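Local atomic coordinates of transcriptional regulator, MarR family (PDB entry 4XRF), a protein that probably binds DNA and regulates transcription as a winged helix-turn-helix factor of the MarR family. Residues N109-I112 against A113-S117; T29-T32 against P33-Y37; P61-I64 against T65-D69; E21-E24 against Q25-T29. All coordinates share one frame; numbering follows the deposited sequence.

Contact 1 of 4, residues N109-I112 against A113-S117; sequences NEHI and AKYFS
Ile112 lays its CG2 methyl against Phe116, one helical turn further on, with CG2 3.7 Å from CD1 of the ring. The two side chains run next to each other and point the same way. In Ile112 the CG2 branch stands opposite the backbone N, beside the carbonyl carbon (chi1 -67° for CG1), and this sets the methyl on the side where Phe116 follows. The carbonyl of Ile112 serves the same partner twice: its O accepts from Phe116 N at 3.1 Å, and it also sits at the ring edge, in plane, 3.1 Å from Phe116 CD1. These are i to i+4 relations of the short helix 110-116, which starts after Asn109 at the N-cap and rests on helix 4-29, where Phe116 packs on Met18 and Tyr115 on Lys17. Phe116 also touches a bound isoquinoline and Gln8 of the second subunit. His111 and Tyr115 share the i to i+4 spacing but not the ring geometry. His111 O takes Tyr115 N at 3.0 Å and lies 3.1 Å above the plane of the phenol ring, over its centre. The two side chains meet obliquely, His111 CB lying 4.0 Å from Tyr115 OH, and the hydroxyl approaches the imidazole at its edge. Ala113 fits its CB against Glu110 O at 3.7 Å, while its N makes a weak bond to Asn109 O.

Contact 2 of 4, residues T29-T32 against P33-Y37; sequences TGLT and PPQFY. With SO4 (sulfate ion), chain K.
Thr32 and Gln35 reach for each other's backbone, their side chains crossing at a slant. The amide oxygen OE1 of Gln35 accepts from Thr32 N at 3.1 Å with a nearly straight N-H...O angle of 165°; the donor is tilted 19° from the plane of the side-chain carbonyl. The reciprocal bond, from Gln35 N to Thr32 OG1, is weak at 3.4 Å. Thr32 can offer that hydroxyl because OG1 stands between its own N and its carbonyl carbon (chi1 68°), facing the first turn of helix 33-45. The exchange is a capping box. It closes the start of the helix shortly after Gly30, which leaves helix 4-29 with a positive phi and leads into what in MarR proteins, and probably here, is the DNA-binding winged-helix part. Thr32 OG1 also meets the ring of Pro34, 3.3 Å from its CD, the two side chains being set at about a right angle. Leu31 and Phe36 are likewise roughly perpendicular, with Leu31 CD1 4.1 Å from Phe36 CD1 and oblique to the ring. The far nitrogen of the Gln35 amide, NE2, is bound to Gln27 O of the third subunit. Tyr37 leads away, its OH donating to O4 of a sulfate, probably from the crystallisation liquor, in a very short bond of 2.5 Å; Lys56 of the same chain and Lys6 of the second subunit hold the same ion.

Contact 3 of 4, residues P61-I64 against T65-D69; sequences PSAI and TVMID
Ile64 fills two shallow hollows at once, one with each branch. Its CG2 methyl leans along the helix onto Ile68, whose CD1 comes back to meet it at 3.7 Å, while its CD1 methyl lies 4.0 Å from CE of Met67. Both pairs meet at a slant. The first torsion of Ile64, -137°, lies off the staggered positions and spreads the branches to these two neighbours. Met67 is bent at its last torsion (chi3 -92°), which folds CE back toward the preceding turn; there it lies against the Ala63 carbonyl, 3.3 Å from Ala63 O, and brushes the Ala63 CB at 4.3 Å. The small alanine leaves the ridge low at that point and the methionine tip settles over it. Ile68 tucks its own CG1 against Ile64 O, 3.3 Å away, the same oxygen that accepts from Ile68 N in a nearly straight bond of 2.8 Å. On another side of the turn, Val66 places CG2 3.6 Å from Ser62 O, and a water donates to Pro61 O while also meeting Thr65 OG1. The hydrophobic ridge of Ile64, Met67 and Ile68 is pressed between helices: Ile64 and Ile68 rest on Leu53 of helix 50-57, and Ile64 and Met67 on Ile38 of helix 33-45. Asp69 adds a salt bridge to Arg79 of strand 77-81. The arrangement is consistent with the second helix of a winged helix-turn-helix, in MarR proteins the recognition helix, held by its buried face.

Contact 4 of 4, residues E21-E24 against Q25-T29; sequences ELLE and QMQAT
Gln27 folds back over the turn that begins at Leu23, near the C-terminal end of helix 4-29, the long first helix of the MarR fold. Its CB rests between two carbonyl oxygens, 3.4 Å from Glu24 O and 3.5 Å from Leu23 O. With CG opposite the carbonyl carbon and beside the backbone N (chi1 -66°), the next atom is directed back along the helix, where CG comes to 3.1 Å from Leu23 O. CD passes the same oxygen at a greater distance, and OE1 ends 3.7 Å from the CA of Glu24, so that the extended chain lies along the preceding turn. Leu23 O is thus covered by the aliphatic part of Gln27 while accepting from Gln27 N. Arg70 of the third subunit packs on this glutamine. Glu24 bends at its second torsion (chi2 -80°), which carries OE2 to 3.9 Å from the methyl of Ala28; the same carboxylate oxygen makes a long, weak ion pair with Arg70 of the third subunit. Glu24 O itself accepts from Ala28 N at 2.8 Å. At the last turn Thr29 OG1 donates to Gln25 O at 2.7 Å, approaching from 41° out of the carbonyl plane.

In the fold
Contacts 4 and 2 are joined in the chain by Thr29, their centres about 9 Å apart, and Pro33 CG packs on Leu22 CG at 3.9 Å. Contact 1, about 13 Å from contact 4 between centres, is tied to it by a probable hydrogen bond of 2.9 Å from Asn109 N to Gln25 OE1 and by Ile112 on Leu22. Contact 3 lies on the opposite side of the chain's centre from contact 1, about 28 Å away between centres, and touches contact 2 where Pro34 CB meets Met67 SD at 4.0 Å. The Leu22 side chain lies about 5 Å from an isoquinoline and that of Pro33 about 7 Å from a lauric acid.

Contact 1 of 4, residues N109-I112 against A113-S117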
ATOM      1  N   ASN A 109      14.879  -5.110 -10.416  1.00 51.24           N
ATOM      2  CA  ASN A 109      13.793  -4.705 -11.306  1.00 51.92           C
ATOM      3  C   ASN A 109      14.325  -3.828 -12.449  1.00 52.07           C
ATOM      4  O   ASN A 109      14.967  -2.799 -12.207  1.00 49.95           O
ATOM      5  CB  ASN A 109      12.659  -4.014 -10.532  1.00 50.39           C
ATOM      6  CG  ASN A 109      11.506  -3.616 -11.434  1.00 51.89           C
ATOM      7  OD1 ASN A 109      10.490  -4.316 -11.516  1.00 53.14           O
ATOM      8  ND2 ASN A 109      11.673  -2.514 -12.154  1.00 49.98           N
ATOM      9  N   GLU A 110      14.065  -4.259 -13.682  1.00 52.24           N
ATOM     10  CA  GLU A 110      14.624  -3.617 -14.880  1.00 54.24           C
ATOM     11  C   GLU A 110      13.902  -2.339 -15.304  1.00 52.52           C
ATOM     12  O   GLU A 110      14.490  -1.484 -15.971  1.00 51.86           O
ATOM     13  CB  GLU A 110      14.701  -4.607 -16.062  1.00 58.28           C
ATOM     14  CG  GLU A 110      15.844  -5.616 -15.953  1.00 62.96           C
ATOM     15  CD  GLU A 110      17.228  -4.977 -16.063  1.00 65.99           C
ATOM     16  OE1 GLU A 110      17.589  -4.527 -17.176  1.00 70.27           O
ATOM     17  OE2 GLU A 110      17.962  -4.935 -15.043  1.00 65.67           O
ATOM     18  N   HIS A 111      12.629  -2.217 -14.936  1.00 50.92           N
ATOM     19  CA  HIS A 111      11.877  -0.991 -15.190  1.00 50.61           C
ATOM     20  C   HIS A 111      12.473   0.190 -14.400  1.00 48.18           C
ATOM     21  O   HIS A 111      12.618   1.286 -14.946  1.00 46.70           O
ATOM     22  CB  HIS A 111      10.382  -1.179 -14.886  1.00 52.72           C
ATOM     23  CG  HIS A 111       9.684  -2.108 -15.834  1.00 56.38           C
ATOM     24  ND1 HIS A 111       8.766  -1.671 -16.768  1.00 59.55           N
ATOM     25  CD2 HIS A 111       9.779  -3.449 -16.004  1.00 59.43           C
ATOM     26  CE1 HIS A 111       8.328  -2.700 -17.475  1.00 61.04           C
ATOM     27  NE2 HIS A 111       8.925  -3.792 -17.031  1.00 61.78           N
ATOM     28  N   ILE A 112      12.831  -0.044 -13.132  1.00 46.50           N
ATOM     29  CA  ILE A 112      13.451   0.987 -12.284  1.00 45.88           C
ATOM     30  C   ILE A 112      14.807   1.407 -12.842  1.00 47.22           C
ATOM     31  O   ILE A 112      15.117   2.601 -12.876  1.00 48.46           O
ATOM     32  CB  ILE A 112      13.565   0.561 -10.803  1.00 44.60           C
ATOM     33  CG1 ILE A 112      12.175   0.451 -10.179  1.00 43.69           C
ATOM     34  CG2 ILE A 112      14.372   1.589  -9.997  1.00 44.72           C
ATOM     35  CD1 ILE A 112      12.147  -0.288  -8.858  1.00 43.43           C
ATOM     36  N   ALA A 113      15.591   0.435 -13.307  1.00 47.66           N
ATOM     37  CA  ALA A 113      16.898   0.707 -13.895  1.00 49.06           C
ATOM     38  C   ALA A 113      16.736   1.542 -15.163  1.00 50.94           C
ATOM     39  O   ALA A 113      17.496   2.481 -15.388  1.00 51.99           O
ATOM     40  CB  ALA A 113      17.630  -0.595 -14.197  1.00 49.88           C
ATOM     41  N   LYS A 114      15.746   1.190 -15.985  1.00 51.68           N
ATOM     42  CA  LYS A 114      15.415   1.941 -17.197  1.00 53.40           C
ATOM     43  C   LYS A 114      15.088   3.411 -16.921  1.00 52.24           C
ATOM     44  O   LYS A 114      15.601   4.285 -17.621  1.00 53.26           O
ATOM     45  CB  LYS A 114      14.262   1.271 -17.959  1.00 55.71           C
ATOM     46  CG  LYS A 114      13.929   1.905 -19.299  1.00 58.75           C
ATOM     47  CD  LYS A 114      13.014   1.022 -20.146  1.00 61.62           C
ATOM     48  CE  LYS A 114      13.645  -0.332 -20.455  1.00 63.56           C
ATOM     49  NZ  LYS A 114      13.171  -0.887 -21.760  1.00 67.53           N
ATOM     50  N   TYR A 115      14.237   3.675 -15.923  1.00 49.11           N
ATOM     51  CA  TYR A 115      13.849   5.047 -15.576  1.00 48.89           C
ATOM     52  C   TYR A 115      15.065   5.863 -15.149  1.00 48.35           C
ATOM     53  O   TYR A 115      15.281   6.972 -15.632  1.00 48.59           O
ATOM     54  CB  TYR A 115      12.809   5.096 -14.438  1.00 48.57           C
ATOM     55  CG  TYR A 115      11.535   4.281 -14.632  1.00 49.99           C
ATOM     56  CD1 TYR A 115      10.943   4.131 -15.890  1.00 51.47           C
ATOM     57  CD2 TYR A 115      10.899   3.698 -13.527  1.00 50.31           C
ATOM     58  CE1 TYR A 115       9.774   3.392 -16.051  1.00 52.87           C
ATOM     59  CE2 TYR A 115       9.732   2.965 -13.674  1.00 50.17           C
ATOM     60  CZ  TYR A 115       9.175   2.813 -14.928  1.00 51.80           C
ATOM     61  OH  TYR A 115       8.019   2.077 -15.054  1.00 52.53           O
ATOM     62  N   PHE A 116      15.861   5.310 -14.246  1.00 47.38           N
ATOM     63  CA  PHE A 116      16.992   6.053 -13.705  1.00 48.31           C
ATOM     64  C   PHE A 116      18.172   6.219 -14.654  1.00 49.85           C
ATOM     65  O   PHE A 116      18.972   7.119 -14.464  1.00 50.90           O
ATOM     66  CB  PHE A 116      17.408   5.485 -12.367  1.00 48.37           C
ATOM     67  CG  PHE A 116      16.461   5.837 -11.263  1.00 47.85           C
ATOM     68  CD1 PHE A 116      15.336   5.055 -11.016  1.00 47.93           C
ATOM     69  CD2 PHE A 116      16.674   6.967 -10.475  1.00 48.22           C
ATOM     70  CE1 PHE A 116      14.453   5.380  -9.991  1.00 47.15           C
ATOM     71  CE2 PHE A 116      15.790   7.296  -9.448  1.00 46.57           C
ATOM     72  CZ  PHE A 116      14.681   6.505  -9.210  1.00 46.16           C
ATOM     73  N   SER A 117      18.235   5.396 -15.701  1.00 50.33           N
ATOM     74  CA  SER A 117      19.263   5.525 -16.716  1.00 52.02           C
ATOM     75  C   SER A 117      18.984   6.758 -17.587  1.00 52.72           C
ATOM     76  O   SER A 117      19.839   7.192 -18.358  1.00 53.97           O
ATOM     77  CB  SER A 117      19.341   4.249 -17.570  1.00 52.74           C
ATOM     78  OG  SER A 117      18.438   4.282 -18.673  1.00 54.41           O
TER

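Contact 2 of 4, residues T29-T32 against P33-Y37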
ATOM      1  N   THR A  29      13.867 -11.005  -5.026  1.00 30.69           N
ATOM      2  CA  THR A  29      15.125 -10.970  -4.281  1.00 30.45           C
ATOM      3  C   THR A  29      14.985 -11.367  -2.808  1.00 30.14           C
ATOM      4  O   THR A  29      15.979 -11.697  -2.177  1.00 30.45           O
ATOM      5  CB  THR A  29      15.806  -9.577  -4.350  1.00 29.90           C
ATOM      6  OG1 THR A  29      14.981  -8.606  -3.695  1.00 29.03           O
ATOM      7  CG2 THR A  29      16.031  -9.156  -5.802  1.00 30.20           C
ATOM      8  N   GLY A  30      13.763 -11.324  -2.271  1.00 29.88           N
ATOM      9  CA  GLY A  30      13.501 -11.553  -0.839  1.00 29.79           C
ATOM     10  C   GLY A  30      13.928 -10.419   0.089  1.00 29.20           C
ATOM     11  O   GLY A  30      14.057 -10.617   1.301  1.00 28.97           O
ATOM     12  N   LEU A  31      14.150  -9.233  -0.485  1.00 28.81           N
ATOM     13  CA  LEU A  31      14.608  -8.057   0.261  1.00 28.50           C
ATOM     14  C   LEU A  31      13.807  -6.798  -0.054  1.00 28.08           C
ATOM     15  O   LEU A  31      13.457  -6.569  -1.185  1.00 28.32           O
ATOM     16  CB  LEU A  31      16.094  -7.781  -0.047  1.00 28.51           C
ATOM     17  CG  LEU A  31      17.070  -8.951   0.184  1.00 29.20           C
ATOM     18  CD1 LEU A  31      18.375  -8.763  -0.592  1.00 29.53           C
ATOM     19  CD2 LEU A  31      17.323  -9.186   1.678  1.00 29.18           C
ATOM     20  N   THR A  32      13.538  -5.973   0.953  1.00 28.30           N
ATOM     21  CA  THR A  32      13.064  -4.613   0.707  1.00 28.07           C
ATOM     22  C   THR A  32      14.282  -3.769   0.293  1.00 28.03           C
ATOM     23  O   THR A  32      15.429  -4.181   0.517  1.00 28.44           O
ATOM     24  CB  THR A  32      12.477  -3.972   1.968  1.00 27.99           C
ATOM     25  OG1 THR A  32      13.536  -3.770   2.899  1.00 28.37           O
ATOM     26  CG2 THR A  32      11.436  -4.865   2.614  1.00 28.49           C
ATOM     27  N   PRO A  33      14.050  -2.593  -0.327  1.00 27.69           N
ATOM     28  CA  PRO A  33      15.220  -1.795  -0.704  1.00 27.69           C
ATOM     29  C   PRO A  33      16.194  -1.398   0.419  1.00 27.83           C
ATOM     30  O   PRO A  33      17.399  -1.404   0.164  1.00 28.08           O
ATOM     31  CB  PRO A  33      14.597  -0.580  -1.408  1.00 27.49           C
ATOM     32  CG  PRO A  33      13.389  -1.195  -2.082  1.00 27.20           C
ATOM     33  CD  PRO A  33      12.831  -2.133  -1.030  1.00 27.23           C
ATOM     34  N   PRO A  34      15.707  -1.080   1.648  1.00 27.79           N
ATOM     35  CA  PRO A  34      16.694  -0.777   2.681  1.00 28.29           C
ATOM     36  C   PRO A  34      17.510  -2.003   3.130  1.00 28.83           C
ATOM     37  O   PRO A  34      18.712  -1.858   3.440  1.00 29.00           O
ATOM     38  CB  PRO A  34      15.841  -0.229   3.846  1.00 28.35           C
ATOM     39  CG  PRO A  34      14.623   0.334   3.158  1.00 27.92           C
ATOM     40  CD  PRO A  34      14.350  -0.683   2.082  1.00 27.57           C
ATOM     41  N   GLN A  35      16.875  -3.179   3.167  1.00 28.75           N
ATOM     42  CA  GLN A  35      17.590  -4.424   3.514  1.00 29.46           C
ATOM     43  C   GLN A  35      18.696  -4.720   2.485  1.00 29.94           C
ATOM     44  O   GLN A  35      19.821  -5.099   2.849  1.00 30.25           O
ATOM     45  CB  GLN A  35      16.634  -5.623   3.575  1.00 29.33           C
ATOM     46  CG  GLN A  35      15.669  -5.645   4.764  1.00 29.29           C
ATOM     47  CD  GLN A  35      14.779  -6.881   4.739  1.00 29.56           C
ATOM     48  OE1 GLN A  35      14.306  -7.296   3.674  1.00 29.88           O
ATOM     49  NE2 GLN A  35      14.552  -7.477   5.889  1.00 30.05           N
ATOM     50  N   PHE A  36      18.366  -4.537   1.210  1.00 29.85           N
ATOM     51  CA  PHE A  36      19.314  -4.762   0.126  1.00 31.11           C
ATOM     52  C   PHE A  36      20.502  -3.809   0.270  1.00 31.51           C
ATOM     53  O   PHE A  36      21.647  -4.239   0.187  1.00 32.11           O
ATOM     54  CB  PHE A  36      18.642  -4.605  -1.253  1.00 31.59           C
ATOM     55  CG  PHE A  36      19.589  -4.749  -2.423  1.00 33.41           C
ATOM     56  CD1 PHE A  36      20.485  -5.818  -2.505  1.00 33.99           C
ATOM     57  CD2 PHE A  36      19.534  -3.855  -3.487  1.00 34.57           C
ATOM     58  CE1 PHE A  36      21.341  -5.954  -3.588  1.00 35.22           C
ATOM     59  CE2 PHE A  36      20.375  -4.007  -4.596  1.00 35.79           C
ATOM     60  CZ  PHE A  36      21.295  -5.050  -4.631  1.00 36.08           C
ATOM     61  N   TYR A  37      20.219  -2.527   0.489  1.00 31.30           N
ATOM     62  CA  TYR A  37      21.280  -1.537   0.648  1.00 32.07           C
ATOM     63  C   TYR A  37      22.156  -1.822   1.857  1.00 31.97           C
ATOM     64  O   TYR A  37      23.369  -1.689   1.780  1.00 32.66           O
ATOM     65  CB  TYR A  37      20.763  -0.093   0.709  1.00 32.67           C
ATOM     66  CG  TYR A  37      21.897   0.842   0.401  1.00 34.80           C
ATOM     67  CD1 TYR A  37      22.409   0.928  -0.894  1.00 36.42           C
ATOM     68  CD2 TYR A  37      22.504   1.574   1.390  1.00 35.82           C
ATOM     69  CE1 TYR A  37      23.494   1.751  -1.180  1.00 38.09           C
ATOM     70  CE2 TYR A  37      23.573   2.401   1.108  1.00 37.95           C
ATOM     71  CZ  TYR A  37      24.058   2.478  -0.178  1.00 38.29           C
ATOM     72  OH  TYR A  37      25.125   3.302  -0.456  1.00 40.46           O
TER
HETATM   73  S   SO4 K 210      27.857   4.237   1.522  1.00 63.86           S
HETATM   74  O1  SO4 K 210      28.242   5.409   2.360  1.00 65.07           O
HETATM   75  O2  SO4 K 210      28.418   3.005   2.139  1.00 57.80           O
HETATM   76  O3  SO4 K 210      28.424   4.367   0.157  1.00 58.42           O
HETATM   77  O4  SO4 K 210      26.366   4.190   1.499  1.00 56.47           O

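Contact 3 of 4, residues P61-I64 against T65-D69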
ATOM      1  N   PRO A  61      19.660   4.792  15.417  1.00 47.92           N
ATOM      2  CA  PRO A  61      20.086   3.443  15.822  1.00 47.67           C
ATOM      3  C   PRO A  61      18.923   2.448  16.024  1.00 48.09           C
ATOM      4  O   PRO A  61      18.985   1.319  15.526  1.00 46.53           O
ATOM      5  CB  PRO A  61      20.812   3.693  17.146  1.00 49.32           C
ATOM      6  CG  PRO A  61      21.378   5.070  17.005  1.00 49.93           C
ATOM      7  CD  PRO A  61      20.445   5.843  16.105  1.00 49.32           C
ATOM      8  N   SER A  62      17.876   2.878  16.726  1.00 50.12           N
ATOM      9  CA  SER A  62      16.686   2.055  16.994  1.00 51.29           C
ATOM     10  C   SER A  62      15.981   1.555  15.734  1.00 50.22           C
ATOM     11  O   SER A  62      15.354   0.494  15.751  1.00 51.06           O
ATOM     12  CB  SER A  62      15.679   2.841  17.845  1.00 54.15           C
ATOM     13  OG  SER A  62      14.803   3.592  17.009  1.00 54.46           O
ATOM     14  N   ALA A  63      16.065   2.328  14.652  1.00 48.91           N
ATOM     15  CA  ALA A  63      15.480   1.940  13.383  1.00 47.14           C
ATOM     16  C   ALA A  63      16.327   0.852  12.727  1.00 45.37           C
ATOM     17  O   ALA A  63      15.799  -0.098  12.152  1.00 44.18           O
ATOM     18  CB  ALA A  63      15.340   3.148  12.470  1.00 47.57           C
ATOM     19  N   ILE A  64      17.646   0.976  12.836  1.00 44.77           N
ATOM     20  CA  ILE A  64      18.533  -0.021  12.241  1.00 43.86           C
ATOM     21  C   ILE A  64      18.423  -1.355  12.992  1.00 42.83           C
ATOM     22  O   ILE A  64      18.508  -2.428  12.379  1.00 42.11           O
ATOM     23  CB  ILE A  64      19.989   0.496  12.130  1.00 44.48           C
ATOM     24  CG1 ILE A  64      20.603   0.129  10.784  1.00 44.94           C
ATOM     25  CG2 ILE A  64      20.867  -0.062  13.215  1.00 46.31           C
ATOM     26  CD1 ILE A  64      20.053   0.893   9.603  1.00 44.39           C
ATOM     27  N   THR A  65      18.168  -1.276  14.300  1.00 43.05           N
ATOM     28  CA  THR A  65      17.990  -2.455  15.155  1.00 43.41           C
ATOM     29  C   THR A  65      16.886  -3.362  14.614  1.00 42.82           C
ATOM     30  O   THR A  65      17.101  -4.561  14.457  1.00 42.87           O
ATOM     31  CB  THR A  65      17.730  -2.077  16.627  1.00 44.67           C
ATOM     32  OG1 THR A  65      18.911  -1.482  17.163  1.00 45.74           O
ATOM     33  CG2 THR A  65      17.397  -3.312  17.484  1.00 45.27           C
ATOM     34  N   VAL A  66      15.726  -2.790  14.304  1.00 42.87           N
ATOM     35  CA  VAL A  66      14.616  -3.567  13.723  1.00 42.83           C
ATOM     36  C   VAL A  66      15.008  -4.191  12.382  1.00 41.71           C
ATOM     37  O   VAL A  66      14.729  -5.371  12.140  1.00 42.13           O
ATOM     38  CB  VAL A  66      13.305  -2.742  13.610  1.00 43.63           C
ATOM     39  CG1 VAL A  66      12.138  -3.612  13.130  1.00 44.08           C
ATOM     40  CG2 VAL A  66      12.954  -2.132  14.964  1.00 44.79           C
ATOM     41  N   MET A  67      15.662  -3.408  11.522  1.00 40.87           N
ATOM     42  CA  MET A  67      16.092  -3.893  10.203  1.00 39.73           C
ATOM     43  C   MET A  67      17.008  -5.095  10.353  1.00 37.76           C
ATOM     44  O   MET A  67      16.817  -6.145   9.721  1.00 36.70           O
ATOM     45  CB  MET A  67      16.799  -2.785   9.405  1.00 41.94           C
ATOM     46  CG  MET A  67      15.865  -1.981   8.510  1.00 47.82           C
ATOM     47  SD  MET A  67      16.551  -0.453   7.791  1.00 54.10           S
ATOM     48  CE  MET A  67      16.069   0.756   9.023  1.00 52.36           C
ATOM     49  N   ILE A  68      18.003  -4.934  11.208  1.00 36.36           N
ATOM     50  CA  ILE A  68      18.950  -5.995  11.482  1.00 36.11           C
ATOM     51  C   ILE A  68      18.296  -7.243  12.097  1.00 36.20           C
ATOM     52  O   ILE A  68      18.618  -8.361  11.682  1.00 35.91           O
ATOM     53  CB  ILE A  68      20.131  -5.474  12.337  1.00 36.68           C
ATOM     54  CG1 ILE A  68      20.972  -4.509  11.479  1.00 36.29           C
ATOM     55  CG2 ILE A  68      20.953  -6.635  12.870  1.00 36.91           C
ATOM     56  CD1 ILE A  68      21.735  -3.508  12.322  1.00 38.19           C
ATOM     57  N   ASP A  69      17.377  -7.061  13.050  1.00 36.32           N
ATOM     58  CA  ASP A  69      16.584  -8.193  13.555  1.00 37.34           C
ATOM     59  C   ASP A  69      15.934  -8.988  12.399  1.00 36.39           C
ATOM     60  O   ASP A  69      15.909 -10.208  12.428  1.00 36.76           O
ATOM     61  CB  ASP A  69      15.465  -7.732  14.489  1.00 38.87           C
ATOM     62  CG  ASP A  69      15.961  -7.252  15.817  1.00 40.92           C
ATOM     63  OD1 ASP A  69      17.132  -7.536  16.182  1.00 41.62           O
ATOM     64  OD2 ASP A  69      15.159  -6.584  16.519  1.00 42.24           O
TER
HETATM   65  O   HOH W   1      21.199  -0.945  16.194  1.00 53.08           O

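Contact 4 of 4, residues E21-E24 against Q25-T29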
ATOM      1  N   GLU A  21       6.703  -1.875  -8.851  1.00 41.66           N
ATOM      2  CA  GLU A  21       8.007  -2.370  -9.263  1.00 42.35           C
ATOM      3  C   GLU A  21       8.810  -2.867  -8.054  1.00 40.37           C
ATOM      4  O   GLU A  21       9.575  -3.815  -8.160  1.00 39.01           O
ATOM      5  CB  GLU A  21       8.787  -1.300 -10.045  1.00 44.53           C
ATOM      6  CG  GLU A  21       8.041  -0.642 -11.214  1.00 47.70           C
ATOM      7  CD  GLU A  21       7.657  -1.597 -12.319  1.00 51.00           C
ATOM      8  OE1 GLU A  21       8.163  -2.739 -12.336  1.00 53.21           O
ATOM      9  OE2 GLU A  21       6.841  -1.205 -13.190  1.00 55.58           O
ATOM     10  N   LEU A  22       8.587  -2.251  -6.896  1.00 39.28           N
ATOM     11  CA  LEU A  22       9.310  -2.615  -5.686  1.00 39.03           C
ATOM     12  C   LEU A  22       8.753  -3.906  -5.108  1.00 37.68           C
ATOM     13  O   LEU A  22       9.488  -4.683  -4.502  1.00 37.03           O
ATOM     14  CB  LEU A  22       9.268  -1.479  -4.645  1.00 41.12           C
ATOM     15  CG  LEU A  22      10.408  -0.451  -4.552  1.00 42.90           C
ATOM     16  CD1 LEU A  22      11.455  -0.557  -5.649  1.00 43.51           C
ATOM     17  CD2 LEU A  22       9.852   0.963  -4.501  1.00 45.19           C
ATOM     18  N   LEU A  23       7.459  -4.145  -5.296  1.00 36.70           N
ATOM     19  CA  LEU A  23       6.885  -5.424  -4.874  1.00 36.29           C
ATOM     20  C   LEU A  23       7.462  -6.566  -5.726  1.00 35.70           C
ATOM     21  O   LEU A  23       7.776  -7.635  -5.203  1.00 35.14           O
ATOM     22  CB  LEU A  23       5.352  -5.408  -4.909  1.00 37.71           C
ATOM     23  CG  LEU A  23       4.611  -6.733  -4.641  1.00 39.13           C
ATOM     24  CD1 LEU A  23       4.962  -7.342  -3.278  1.00 39.28           C
ATOM     25  CD2 LEU A  23       3.105  -6.546  -4.781  1.00 40.31           C
ATOM     26  N   GLU A  24       7.618  -6.327  -7.028  1.00 35.09           N
ATOM     27  CA  GLU A  24       8.279  -7.295  -7.907  1.00 35.56           C
ATOM     28  C   GLU A  24       9.693  -7.581  -7.397  1.00 34.65           C
ATOM     29  O   GLU A  24      10.120  -8.730  -7.313  1.00 34.26           O
ATOM     30  CB  GLU A  24       8.325  -6.773  -9.348  1.00 36.74           C
ATOM     31  CG  GLU A  24       8.750  -7.813 -10.393  1.00 39.22           C
ATOM     32  CD  GLU A  24      10.266  -8.020 -10.458  1.00 40.06           C
ATOM     33  OE1 GLU A  24      11.028  -7.179  -9.931  1.00 39.75           O
ATOM     34  OE2 GLU A  24      10.709  -9.034 -11.044  1.00 42.41           O
ATOM     35  N   GLN A  25      10.417  -6.522  -7.057  1.00 33.74           N
ATOM     36  CA  GLN A  25      11.788  -6.673  -6.609  1.00 34.01           C
ATOM     37  C   GLN A  25      11.876  -7.466  -5.295  1.00 32.83           C
ATOM     38  O   GLN A  25      12.742  -8.334  -5.156  1.00 32.81           O
ATOM     39  CB  GLN A  25      12.474  -5.307  -6.506  1.00 35.52           C
ATOM     40  CG  GLN A  25      13.959  -5.389  -6.196  1.00 37.40           C
ATOM     41  CD  GLN A  25      14.679  -4.116  -6.590  1.00 38.80           C
ATOM     42  OE1 GLN A  25      15.018  -3.903  -7.762  1.00 39.43           O
ATOM     43  NE2 GLN A  25      14.899  -3.255  -5.611  1.00 38.47           N
ATOM     44  N   MET A  26      10.957  -7.181  -4.383  0.50 32.09           N
ATOM     45  CA  MET A  26      10.825  -7.926  -3.144  0.50 32.04           C
ATOM     46  C   MET A  26      10.527  -9.421  -3.388  0.50 32.58           C
ATOM     47  O   MET A  26      11.063 -10.277  -2.681  0.50 32.62           O
ATOM     48  CB  MET A  26       9.781  -7.246  -2.241  0.50 32.19           C
ATOM     49  CG  MET A  26      10.279  -5.941  -1.606  0.50 31.81           C
ATOM     50  SD  MET A  26       9.079  -4.991  -0.624  0.50 32.49           S
ATOM     51  CE  MET A  26       8.073  -6.299   0.072  0.50 32.99           C
ATOM     52  N   GLN A  27       9.705  -9.720  -4.403  1.00 32.53           N
ATOM     53  CA  GLN A  27       9.371 -11.078  -4.808  1.00 33.50           C
ATOM     54  C   GLN A  27      10.565 -11.759  -5.453  1.00 33.08           C
ATOM     55  O   GLN A  27      10.765 -12.960  -5.269  1.00 33.33           O
ATOM     56  CB  GLN A  27       8.203 -11.092  -5.819  1.00 35.07           C
ATOM     57  CG  GLN A  27       6.895 -10.615  -5.213  1.00 37.25           C
ATOM     58  CD  GLN A  27       5.770 -10.531  -6.216  1.00 39.86           C
ATOM     59  OE1 GLN A  27       5.954 -10.077  -7.354  1.00 41.36           O
ATOM     60  NE2 GLN A  27       4.592 -10.993  -5.810  1.00 41.41           N
ATOM     61  N   ALA A  28      11.356 -10.986  -6.198  1.00 31.90           N
ATOM     62  CA  ALA A  28      12.458 -11.566  -6.954  1.00 32.36           C
ATOM     63  C   ALA A  28      13.738 -11.749  -6.125  1.00 31.97           C
ATOM     64  O   ALA A  28      14.583 -12.573  -6.472  1.00 32.72           O
ATOM     65  CB  ALA A  28      12.723 -10.761  -8.232  1.00 32.39           C
ATOM     66  N   THR A  29      13.867 -11.005  -5.026  1.00 30.69           N
ATOM     67  CA  THR A  29      15.125 -10.970  -4.281  1.00 30.45           C
ATOM     68  C   THR A  29      14.985 -11.367  -2.808  1.00 30.14           C
ATOM     69  O   THR A  29      15.979 -11.697  -2.177  1.00 30.45           O
ATOM     70  CB  THR A  29      15.806  -9.577  -4.350  1.00 29.90           C
ATOM     71  OG1 THR A  29      14.981  -8.606  -3.695  1.00 29.03           O
ATOM     72  CG2 THR A  29      16.031  -9.156  -5.802  1.00 30.20           C
TER